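Long-range contact in competence damage-inducible protein A (Klebsiella pneumoniae subsp. pneumoniae MGH 78578, PDB 5V01), which is of unknown function but belongs to the CinA family, some members of which deamidate nicotinamide mononucleotide: residues R32-E37 with S97-L102. Residues are numbered along the deposited sequence; the frame is centred on the assembly and turned at random.
Sequences RLTTAE and SGILAL
In Ile99, CG1 stands anti to the backbone N (chi1 -164°), and in Thr34 OG1 does likewise (chi1 -171°), which puts the isoleucine's longer branch against the threonine hydroxyl. OG1 of Thr34 lies 3.3 Å from CG1 of Ile99, and CD1 of Ile99 continues past it at 3.8 Å; the two side chains slide alongside each other, pointing in opposite directions. Across the contact the oxygen meets carbon; its hydrogen bond runs to the carbonyl of Thr60 on the neighbouring strand 58-64. That bond helps fix the rotation of the threonine, leaving its methyl to face the helix: CG2 of Thr34 comes within 3.7 Å of the backbone O of Ile99 and 4.1 Å of CA of Leu100. Two residues along the strand, the short branch takes over, with CG2 of Ile99 3.9 Å from CB of Ala36. Between these two points CG1 of Ile99 also rests 3.6 Å from the main-chain O of Thr35, so the isoleucine lies along one face of the strand from Thr34 to Ala36. Strand 33-37 is the middle member of the three parallel strands in a mixed sheet, and helix 89-103 packs on one face of it, in the alpha/beta arrangement of the CinA domain; the two segment axes pass 7.9 Å apart at 138°. Strand alternation divides the side chains accordingly: Thr34 and Ala36 project toward helix 89-103, while Thr35 turns away to pack on helix 43-50, and its hydroxyl is hydrogen-bonded to Tyr58 OH. Ile99 spreads beyond this strand as well, touching Thr60 and Val62 to one side and Ala108 of strand 107-113 to the other.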
ATOM      1  N   ARG A  32      -5.582   2.251 -16.613  1.00 14.75           N
ATOM      2  CA  ARG A  32      -4.727   2.031 -15.466  1.00 14.80           C
ATOM      3  C   ARG A  32      -5.415   2.534 -14.212  1.00 13.62           C
ATOM      4  O   ARG A  32      -6.091   3.569 -14.218  1.00 14.70           O
ATOM      5  CB  ARG A  32      -3.373   2.714 -15.659  1.00 16.71           C
ATOM      6  CG  ARG A  32      -2.648   2.154 -16.860  1.00 19.57           C
ATOM      7  CD  ARG A  32      -1.229   2.656 -16.966  1.00 20.93           C
ATOM      8  NE  ARG A  32      -0.361   2.039 -15.969  1.00 21.55           N
ATOM      9  CZ  ARG A  32       0.133   0.799 -16.031  1.00 22.07           C
ATOM     10  NH1 ARG A  32      -0.140  -0.019 -17.055  1.00 21.70           N
ATOM     11  NH2 ARG A  32       0.934   0.370 -15.058  1.00 22.23           N
ATOM     12  N   LEU A  33      -5.232   1.770 -13.150  1.00 12.58           N
ATOM     13  CA  LEU A  33      -5.855   1.973 -11.849  1.00 11.52           C
ATOM     14  C   LEU A  33      -4.789   2.402 -10.841  1.00 11.10           C
ATOM     15  O   LEU A  33      -3.651   1.935 -10.907  1.00 12.18           O
ATOM     16  CB  LEU A  33      -6.445   0.629 -11.412  1.00 11.64           C
ATOM     17  CG  LEU A  33      -7.069   0.520 -10.029  1.00 11.85           C
ATOM     18  CD1 LEU A  33      -8.310   1.406  -9.881  1.00 12.42           C
ATOM     19  CD2 LEU A  33      -7.419  -0.945  -9.762  1.00 12.96           C
ATOM     20  N   THR A  34      -5.190   3.214  -9.865  1.00 10.86           N
ATOM     21  CA  THR A  34      -4.342   3.601  -8.724  1.00 10.32           C
ATOM     22  C   THR A  34      -5.219   3.615  -7.475  1.00  9.54           C
ATOM     23  O   THR A  34      -6.453   3.687  -7.563  1.00 11.15           O
ATOM     24  CB  THR A  34      -3.682   4.953  -8.964  1.00 10.94           C
ATOM     25  OG1 THR A  34      -2.731   5.201  -7.959  1.00 12.47           O
ATOM     26  CG2 THR A  34      -4.659   6.080  -8.983  1.00 11.51           C
ATOM     27  N   THR A  35      -4.580   3.506  -6.315  1.00  9.50           N
ATOM     28  CA  THR A  35      -5.300   3.383  -5.051  1.00  9.87           C
ATOM     29  C   THR A  35      -4.717   4.235  -3.951  1.00  9.84           C
ATOM     30  O   THR A  35      -3.489   4.401  -3.856  1.00  9.52           O
ATOM     31  CB  THR A  35      -5.346   1.924  -4.558  1.00 10.78           C
ATOM     32  OG1 THR A  35      -4.025   1.409  -4.371  1.00 11.66           O
ATOM     33  CG2 THR A  35      -6.131   1.048  -5.487  1.00 11.17           C
ATOM     34  N   ALA A  36      -5.602   4.718  -3.081  1.00  9.37           N
ATOM     35  CA  ALA A  36      -5.214   5.438  -1.861  1.00  9.58           C
ATOM     36  C   ALA A  36      -6.016   4.856  -0.707  1.00  9.73           C
ATOM     37  O   ALA A  36      -7.240   4.803  -0.757  1.00 11.55           O
ATOM     38  CB  ALA A  36      -5.474   6.938  -1.985  1.00 10.77           C
ATOM     39  N   GLU A  37      -5.318   4.416   0.333  1.00  9.44           N
ATOM     40  CA  GLU A  37      -5.926   3.722   1.458  1.00  9.99           C
ATOM     41  C   GLU A  37      -5.533   4.352   2.766  1.00 10.37           C
ATOM     42  O   GLU A  37      -4.481   4.979   2.884  1.00 11.93           O
ATOM     43  CB  GLU A  37      -5.399   2.275   1.475  1.00 11.28           C
ATOM     44  CG  GLU A  37      -5.802   1.443   0.281  1.00 11.31           C
ATOM     45  CD  GLU A  37      -5.183   0.055   0.345  1.00 10.64           C
ATOM     46  OE1 GLU A  37      -5.608  -0.761   1.201  1.00 10.29           O
ATOM     47  OE2 GLU A  37      -4.301  -0.216  -0.486  1.00 11.14           O
ATOM     48  N   SER A  97      -8.827  12.227  -5.949  1.00 13.77           N
ATOM     49  CA  SER A  97      -8.263  13.201  -6.875  1.00 15.65           C
ATOM     50  C   SER A  97      -6.743  13.313  -6.737  1.00 13.84           C
ATOM     51  O   SER A  97      -6.027  13.400  -7.757  1.00 15.43           O
ATOM     52  CB  SER A  97      -8.900  14.579  -6.661  1.00 17.63           C
ATOM     53  OG  SER A  97     -10.270  14.535  -6.930  1.00 22.16           O
ATOM     54  N   GLY A  98      -6.261  13.316  -5.497  1.00 14.47           N
ATOM     55  CA  GLY A  98      -4.841  13.435  -5.267  1.00 14.65           C
ATOM     56  C   GLY A  98      -4.060  12.267  -5.829  1.00 13.57           C
ATOM     57  O   GLY A  98      -3.023  12.460  -6.467  1.00 14.76           O
ATOM     58  N   ILE A  99      -4.562  11.051  -5.625  1.00 11.63           N
ATOM     59  CA  ILE A  99      -3.847   9.876  -6.156  1.00 12.11           C
ATOM     60  C   ILE A  99      -3.995   9.725  -7.658  1.00 12.47           C
ATOM     61  O   ILE A  99      -3.041   9.330  -8.344  1.00 13.11           O
ATOM     62  CB  ILE A  99      -4.218   8.607  -5.363  1.00 11.49           C
ATOM     63  CG1 ILE A  99      -3.214   7.467  -5.627  1.00 11.35           C
ATOM     64  CG2 ILE A  99      -5.630   8.120  -5.659  1.00 12.09           C
ATOM     65  CD1 ILE A  99      -1.760   7.771  -5.352  1.00 12.36           C
ATOM     66  N   LEU A 100      -5.158  10.110  -8.203  1.00 13.20           N
ATOM     67  CA  LEU A 100      -5.319  10.080  -9.661  1.00 13.83           C
ATOM     68  C   LEU A 100      -4.245  10.967 -10.305  1.00 14.02           C
ATOM     69  O   LEU A 100      -3.611  10.551 -11.276  1.00 16.55           O
ATOM     70  CB  LEU A 100      -6.715  10.554 -10.070  1.00 14.85           C
ATOM     71  CG  LEU A 100      -7.115  10.322 -11.516  1.00 16.85           C
ATOM     72  CD1 LEU A 100      -7.535   8.882 -11.722  1.00 18.96           C
ATOM     73  CD2 LEU A 100      -8.253  11.262 -11.905  1.00 18.69           C
ATOM     74  N   ALA A 101      -4.054  12.179  -9.756  1.00 16.04           N
ATOM     75  CA  ALA A 101      -3.069  13.133 -10.268  1.00 17.94           C
ATOM     76  C   ALA A 101      -1.638  12.609 -10.103  1.00 16.66           C
ATOM     77  O   ALA A 101      -0.848  12.681 -11.044  1.00 20.17           O
ATOM     78  CB  ALA A 101      -3.223  14.478  -9.584  1.00 20.01           C
ATOM     79  N   LEU A 102      -1.298  12.101  -8.917  1.00 14.70           N
ATOM     80  CA  LEU A 102       0.045  11.605  -8.674  1.00 15.25           C
ATOM     81  C   LEU A 102       0.405  10.466  -9.623  1.00 16.08           C
ATOM     82  O   LEU A 102       1.501  10.456 -10.198  1.00 21.14           O
ATOM     83  CB  LEU A 102       0.172  11.167  -7.223  1.00 15.13           C
ATOM     84  CG  LEU A 102       1.516  10.571  -6.771  1.00 15.71           C
ATOM     85  CD1 LEU A 102       2.673  11.560  -6.923  1.00 17.51           C
ATOM     86  CD2 LEU A 102       1.479  10.113  -5.320  1.00 17.61           C
TER